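Local coordinates for insecticidal crystal protein Cry35Ab1 (Bacillus thuringiensis, PDB 4JP0) that acts with Cry34Ab1 as one component of a binary insecticidal toxin against western corn rootworm, probably targeting the larval midgut epithelium, at residues S11-N15 with N130-Q134; T21-D27 with A64-K68; L49-D53 with P182-V186. All blocks are in the same frame, centred on the assembly; numbering follows the deposited sequence.

Interaction 1 of 3, residues S11-N15 with N130-Q134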
# COMPACT_ATOMS: atom_id res chain seq x y z
N SER A 11 -5.10 -9.78 30.29
CA SER A 11 -4.94 -10.28 31.66
C SER A 11 -4.73 -11.78 31.71
O SER A 11 -5.19 -12.51 30.83
CB SER A 11 -6.15 -9.89 32.54
OG SER A 11 -7.36 -10.38 32.02
N ASN A 12 -4.07 -12.25 32.76
CA ASN A 12 -3.76 -13.65 32.85
C ASN A 12 -4.89 -14.50 33.47
O ASN A 12 -5.51 -14.12 34.48
CB ASN A 12 -2.51 -13.84 33.68
CG ASN A 12 -2.03 -15.29 33.67
OD1 ASN A 12 -2.22 -16.01 34.63
ND2 ASN A 12 -1.42 -15.71 32.56
N HIS A 13 -5.15 -15.64 32.85
CA HIS A 13 -6.21 -16.53 33.35
C HIS A 13 -5.93 -17.02 34.77
O HIS A 13 -6.83 -17.03 35.59
CB HIS A 13 -6.36 -17.72 32.40
CG HIS A 13 -7.30 -18.80 32.88
ND1 HIS A 13 -8.67 -18.68 32.81
CD2 HIS A 13 -7.06 -20.05 33.33
CE1 HIS A 13 -9.24 -19.80 33.23
NE2 HIS A 13 -8.28 -20.64 33.57
N ALA A 14 -4.69 -17.43 35.04
CA ALA A 14 -4.36 -18.00 36.35
C ALA A 14 -4.34 -16.98 37.48
O ALA A 14 -4.88 -17.24 38.54
CB ALA A 14 -2.98 -18.70 36.35
N ASN A 15 -3.71 -15.83 37.26
CA ASN A 15 -3.44 -14.91 38.37
C ASN A 15 -4.18 -13.57 38.35
O ASN A 15 -4.07 -12.79 39.29
CB ASN A 15 -1.93 -14.73 38.51
CG ASN A 15 -1.31 -13.94 37.36
OD1 ASN A 15 -1.92 -13.06 36.73
ND2 ASN A 15 -0.04 -14.21 37.12
N ASN A 130 -1.57 -25.36 31.02
CA ASN A 130 -0.95 -24.52 31.96
C ASN A 130 -1.81 -23.29 31.95
O ASN A 130 -1.85 -22.62 31.00
CB ASN A 130 0.46 -24.22 31.51
CG ASN A 130 1.21 -23.40 32.47
OD1 ASN A 130 0.66 -22.81 33.34
ND2 ASN A 130 2.49 -23.37 32.31
N PRO A 131 -2.56 -23.12 33.02
CA PRO A 131 -3.44 -21.95 33.14
C PRO A 131 -2.63 -20.66 33.09
O PRO A 131 -3.20 -19.62 32.75
CB PRO A 131 -4.11 -22.16 34.51
CG PRO A 131 -3.15 -23.03 35.24
CD PRO A 131 -2.66 -24.02 34.19
N ASN A 132 -1.33 -20.72 33.44
CA ASN A 132 -0.46 -19.55 33.37
C ASN A 132 -0.07 -19.13 31.94
O ASN A 132 0.51 -18.06 31.72
CB ASN A 132 0.78 -19.77 34.24
CG ASN A 132 0.45 -19.65 35.75
OD1 ASN A 132 0.26 -18.55 36.26
ND2 ASN A 132 0.33 -20.79 36.42
N GLN A 133 -0.45 -19.94 30.97
CA GLN A 133 -0.22 -19.64 29.57
C GLN A 133 -1.54 -19.26 28.88
O GLN A 133 -1.61 -19.16 27.67
CB GLN A 133 0.43 -20.87 28.91
CG GLN A 133 1.88 -21.07 29.43
CD GLN A 133 2.59 -22.23 28.77
OE1 GLN A 133 1.93 -23.12 28.25
NE2 GLN A 133 3.92 -22.18 28.72
N GLN A 134 -2.59 -18.99 29.67
CA GLN A 134 -3.86 -18.59 29.08
C GLN A 134 -4.15 -17.11 29.42
O GLN A 134 -3.93 -16.67 30.55
CB GLN A 134 -5.02 -19.45 29.57
CG GLN A 134 -4.76 -20.97 29.66
CD GLN A 134 -4.34 -21.55 28.33
OE1 GLN A 134 -5.01 -21.31 27.33
NE2 GLN A 134 -3.25 -22.33 28.32
O HOH W 1 1.08 -16.72 38.06
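The imidazole of His13 meets Pro131 at its edge. Pro131 CB lies near the ring plane, 3.8 Å from His13 CD2, and Pro131 O sits in that plane at the same edge. The Gln134 side chain runs beside His13 in the same direction, with Gln134 CB and His13 CB 3.6 Å apart. Its amide is turned almost square to the imidazole. The polar end of Gln134 serves the turn: NE2 gives a straight bond to Asn130 O, and OE1 accepts from Asn96. Gln133 N and Gln134 NE2 reach Asn130 O from opposite faces of its plane.

The amides of Asn12 and Asn132 are nearly parallel, their planes 17° apart. CG of Asn12 stands opposite the backbone N (chi1 -173°), which carries the amide toward the turn. Asn12 ND2 then donates to Asn132 O at 3.2 Å. The acceptor lies in the Asn12 amide plane, but the donor sits above the carbonyl plane and misses the lone pairs. OD1 of Asn12 takes the backbone N of Asn15 on a lone pair, an Asx motif.

The 130-134 turn leads into Gln133-Gln134-Trp135, the QxW signature of ricin-type beta-trefoils. Gln133 faces away from 11-15 and bonds Asp125, Ser127 and Thr111. Asn12 packs on Trp135.

The backbones join where His13 N donates to Gln134 O at 2.8 Å, close to straight. A weak bond runs from Ala14 N to Pro131 O. Ala14 CB rests 3.2 Å from Asn132 OD1, a close approach, and also touches Pro131 CB. A water bridges Asn15 and Asn132: it donates to Asn132 OD1 at 2.7 Å and accepts from Asn15 ND2. The Asn15 amide is fixed at its other end, since OD1 takes the backbone N of Leu17.

Interaction 2 of 3, residues T21-D27 with A64-K68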
# COMPACT_ATOMS: atom_id res chain seq x y z
N THR A 21 3.09 -1.65 30.91
CA THR A 21 4.41 -1.03 30.81
C THR A 21 4.41 0.19 31.71
O THR A 21 3.33 0.73 32.02
CB THR A 21 4.73 -0.54 29.38
OG1 THR A 21 3.59 0.12 28.84
CG2 THR A 21 4.98 -1.67 28.45
N TYR A 22 5.61 0.67 32.08
CA TYR A 22 5.73 1.89 32.90
C TYR A 22 5.52 3.04 31.92
O TYR A 22 6.10 3.04 30.85
CB TYR A 22 7.15 2.03 33.50
CG TYR A 22 7.51 1.16 34.69
CD1 TYR A 22 8.40 1.62 35.67
CD2 TYR A 22 7.01 -0.11 34.83
CE1 TYR A 22 8.75 0.83 36.76
CE2 TYR A 22 7.35 -0.91 35.93
CZ TYR A 22 8.22 -0.42 36.88
OH TYR A 22 8.55 -1.21 37.95
N LEU A 23 4.69 4.02 32.25
CA LEU A 23 4.39 5.10 31.31
C LEU A 23 5.55 6.04 31.03
O LEU A 23 5.61 6.63 29.95
CB LEU A 23 3.27 6.00 31.86
CG LEU A 23 1.84 5.53 31.75
CD1 LEU A 23 0.93 6.52 32.45
CD2 LEU A 23 1.43 5.35 30.27
N SER A 24 6.42 6.19 32.00
CA SER A 24 7.45 7.20 31.92
C SER A 24 8.80 6.68 31.43
O SER A 24 9.77 7.44 31.39
CB SER A 24 7.56 7.91 33.26
OG SER A 24 6.44 8.77 33.41
N LEU A 25 8.84 5.39 31.04
CA LEU A 25 10.05 4.83 30.45
C LEU A 25 9.69 4.34 29.04
O LEU A 25 9.00 3.33 28.89
CB LEU A 25 10.63 3.69 31.29
CG LEU A 25 11.37 4.08 32.56
CD1 LEU A 25 11.67 2.86 33.45
CD2 LEU A 25 12.67 4.78 32.18
N ASP A 26 10.16 5.03 28.01
CA ASP A 26 9.76 4.65 26.67
C ASP A 26 10.13 3.20 26.28
O ASP A 26 9.38 2.56 25.55
CB ASP A 26 10.29 5.62 25.63
CG ASP A 26 9.36 6.82 25.40
OD1 ASP A 26 8.38 7.04 26.16
OD2 ASP A 26 9.53 7.59 24.45
N ASP A 27 11.26 2.67 26.76
CA ASP A 27 11.65 1.29 26.37
C ASP A 27 11.28 0.24 27.40
O ASP A 27 11.92 -0.83 27.52
CB ASP A 27 13.15 1.22 26.19
CG ASP A 27 13.63 2.20 25.16
OD1 ASP A 27 13.16 2.09 24.01
OD2 ASP A 27 14.45 3.13 25.41
N ALA A 64 1.07 5.07 24.53
CA ALA A 64 2.04 5.10 25.61
C ALA A 64 3.37 4.60 25.05
O ALA A 64 3.37 3.90 24.03
CB ALA A 64 1.61 4.24 26.75
N ASN A 65 4.47 4.92 25.70
CA ASN A 65 5.81 4.50 25.24
C ASN A 65 6.04 4.79 23.77
O ASN A 65 6.67 4.01 23.08
CB ASN A 65 6.02 2.99 25.50
CG ASN A 65 5.51 2.56 26.87
OD1 ASN A 65 4.46 1.91 26.98
ND2 ASN A 65 6.27 2.89 27.91
N ASN A 66 5.54 5.94 23.30
CA ASN A 66 5.71 6.32 21.89
C ASN A 66 5.16 5.29 20.90
O ASN A 66 5.65 5.18 19.75
CB ASN A 66 7.20 6.68 21.60
CG ASN A 66 7.36 7.63 20.43
OD1 ASN A 66 6.54 8.54 20.22
ND2 ASN A 66 8.40 7.42 19.64
N CYS A 67 4.14 4.55 21.34
CA CYS A 67 3.50 3.56 20.49
C CYS A 67 4.52 2.53 20.01
O CYS A 67 4.46 2.08 18.89
CB CYS A 67 2.77 4.20 19.30
SG CYS A 67 1.36 5.17 19.85
N LYS A 68 5.50 2.21 20.85
CA LYS A 68 6.38 1.07 20.58
C LYS A 68 5.54 -0.23 20.74
O LYS A 68 4.41 -0.21 21.26
CB LYS A 68 7.56 1.08 21.52
CG LYS A 68 8.60 2.21 21.21
CD LYS A 68 9.66 2.19 22.27
CE LYS A 68 10.52 3.47 22.24
NZ LYS A 68 11.41 3.56 21.07
O HOH W 2 4.15 6.91 27.74
O HOH W 3 13.12 1.13 20.77
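Segment 21-27 leaves its strand through a type I turn from Tyr22 to Leu25, then passes with Asp26 CA only 4.2 Å from Asn65 CA, where Asn65, Asn66 and Cys67 in succession take left-handed backbone conformations. That tight coil holds itself with bonds from Cys67 N to Ala64 O and from Lys68 N to Asn65 O.

Asn65 carries most of the contact. Its CG lies opposite the carbonyl carbon (chi1 -42°), and the amide enters the hollow of the turn. Asn65 ND2 donates to Tyr22 O at 2.9 Å, with the acceptor in the amide plane. Its second bond, to Leu25 O, is weak and more bent. The same nitrogen thus ties the first and last residues of the turn. Asn65 OD1 accepts from Thr21 OG1 at 2.7 Å, the donor tilted modestly from the carbonyl plane. Ser61 OG is a second partner of OD1. Both ends of this buried amide are therefore satisfied, and its rotation is fixed. Asn65 CB lies against Asp26 O.

Leu23 CD2 reaches back to touch Ala64 CB at 3.7 Å. A water donates to Leu23 O and accepts from Asn65 N.

Lys68 runs extended, with Lys68 CD 3.3 Å from Asp26 O, and bends only at its last torsion. Lys68 NZ forms a long salt bridge to Asp27 OD1 at 3.7 Å, and a water joins the same two atoms, weakly on the aspartate side. The stronger partner of NZ is Thr81 OG1. The carboxylate of Asp26 is nearly parallel to the Asn66 amide, and OD2 touches Asn66 CB.

The contact joins two loop regions of the ricin-type beta-trefoil. Strand 43-52 packs against Thr21, Leu23 and Ala64. Val79 of strand 76-80 touches Thr21, Asn65 and Lys68. Asn66 and Cys67 face helix 193-199.

Interaction 3 of 3, residues L49-D53 with P182-V186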
# COMPACT_ATOMS: atom_id res chain seq x y z
N LEU A 49 -4.11 -3.97 18.71
CA LEU A 49 -3.65 -5.03 17.83
C LEU A 49 -3.73 -4.56 16.39
O LEU A 49 -4.75 -4.04 15.97
CB LEU A 49 -4.58 -6.23 17.94
CG LEU A 49 -4.71 -6.91 19.29
CD1 LEU A 49 -5.54 -8.19 19.13
CD2 LEU A 49 -3.32 -7.21 19.83
N PHE A 50 -2.63 -4.68 15.65
CA PHE A 50 -2.68 -4.46 14.19
C PHE A 50 -2.46 -5.79 13.46
O PHE A 50 -1.59 -6.58 13.86
CB PHE A 50 -1.62 -3.48 13.75
CG PHE A 50 -1.90 -2.05 14.17
CD1 PHE A 50 -1.14 -1.43 15.13
CD2 PHE A 50 -2.94 -1.34 13.60
CE1 PHE A 50 -1.35 -0.11 15.48
CE2 PHE A 50 -3.18 -0.01 13.98
CZ PHE A 50 -2.38 0.60 14.91
N PRO A 51 -3.24 -6.05 12.42
CA PRO A 51 -3.11 -7.30 11.69
C PRO A 51 -2.02 -7.18 10.62
O PRO A 51 -1.86 -6.11 10.01
CB PRO A 51 -4.50 -7.46 11.04
CG PRO A 51 -4.89 -6.00 10.69
CD PRO A 51 -4.25 -5.15 11.81
N ILE A 52 -1.29 -8.28 10.41
CA ILE A 52 -0.30 -8.36 9.35
C ILE A 52 -0.52 -9.65 8.59
O ILE A 52 -1.46 -10.43 8.87
CB ILE A 52 1.14 -8.25 9.91
CG1 ILE A 52 1.43 -9.34 10.95
CG2 ILE A 52 1.37 -6.84 10.50
CD1 ILE A 52 2.92 -9.34 11.40
N ASP A 53 0.31 -9.89 7.58
CA ASP A 53 0.10 -11.05 6.75
C ASP A 53 0.14 -12.37 7.55
O ASP A 53 0.71 -12.46 8.63
CB ASP A 53 1.13 -11.12 5.61
CG ASP A 53 0.97 -10.01 4.56
OD1 ASP A 53 -0.11 -9.36 4.44
OD2 ASP A 53 1.93 -9.72 3.78
N PRO A 182 -1.93 0.18 9.03
CA PRO A 182 -1.63 0.47 10.43
C PRO A 182 -0.70 1.70 10.57
O PRO A 182 0.33 1.80 9.90
CB PRO A 182 -0.88 -0.77 10.86
CG PRO A 182 -1.58 -1.90 10.08
CD PRO A 182 -1.74 -1.23 8.69
N CYS A 183 -1.04 2.60 11.49
CA CYS A 183 -0.26 3.82 11.65
C CYS A 183 1.18 3.54 12.04
O CYS A 183 2.05 4.31 11.68
CB CYS A 183 -0.93 4.81 12.64
SG CYS A 183 -1.10 4.14 14.31
N ILE A 184 1.43 2.42 12.73
CA ILE A 184 2.79 2.07 13.10
C ILE A 184 3.69 1.86 11.89
O ILE A 184 4.90 1.97 12.02
CB ILE A 184 2.82 0.82 14.04
CG1 ILE A 184 2.08 -0.35 13.40
CG2 ILE A 184 2.19 1.18 15.41
CD1 ILE A 184 2.35 -1.72 14.11
N MET A 185 3.09 1.56 10.74
CA MET A 185 3.85 1.32 9.52
C MET A 185 3.97 2.60 8.68
O MET A 185 4.51 2.57 7.56
CB MET A 185 3.15 0.25 8.67
CG MET A 185 3.07 -1.08 9.36
SD MET A 185 2.00 -2.21 8.48
CE MET A 185 1.79 -3.48 9.74
N VAL A 186 3.47 3.70 9.21
CA VAL A 186 3.50 4.97 8.50
C VAL A 186 4.37 5.99 9.19
O VAL A 186 4.16 6.26 10.36
CB VAL A 186 2.09 5.55 8.37
CG1 VAL A 186 2.15 6.99 7.82
CG2 VAL A 186 1.24 4.63 7.49
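Phe50 points from its strand toward Pro182, and the two side chains lie alongside, running opposite ways. Phe50 CB begins the contact, 4.0 Å from Pro182 CG. Next, Phe50 CG and CD2 lie against Pro182 CB, with Phe50 CD2 at 3.5 Å from Pro182 CB. This proline carbon sits over one face of the ring, Pro182 CB being 3.9 Å from the Phe50 centroid and 28° off the normal, as a CH-pi contact. On the other branch Phe50 CD1 meets Ile184 CD1 at 3.6 Å, and Phe50 CE1 meets Ile184 CG2 at 3.8 Å. CE2 reaches Pro182 CA. At the tip, Phe50 CZ touches Cys183 SG at 3.8 Å; the sulfur stands oblique to the ring.

Tyr202 adds an edge-to-face ring contact to Phe50, and Ile197 of helix 193-199 also packs on it. Further along, Ile52 crosses Met185 at about a right angle. Ile52 CG2 and Met185 CE meet tightly at 3.5 Å.

No hydrogen bond links the two segments. The contact is an apolar interdomain core, in which a strand of the ricin-type beta-trefoil packs on the 3-10 turn that follows strand 174-182 of the P42-type insecticidal toxin region.

All three contacts reach one antiparallel sheet of the beta-trefoil, through strands 6-12, 18-22 and 43-52. Strand 43-52 pairs with both of the others. Interaction 1 lies farthest from the centre of the chain, about 38 Å away, and interaction 3 about 12 Å, measured to the centre of each contact. Interactions 1 and 2 have centres about 24 Å apart and do not touch. Interactions 2 and 3 do: Cys67 O packs 4.2 Å from Ile184 CG2, so the left-handed coil of 64-68 borders the domain interface. Along the chain, interaction 3 crosses both others, since 49-53 falls between the segments of each and 182-186 comes after them.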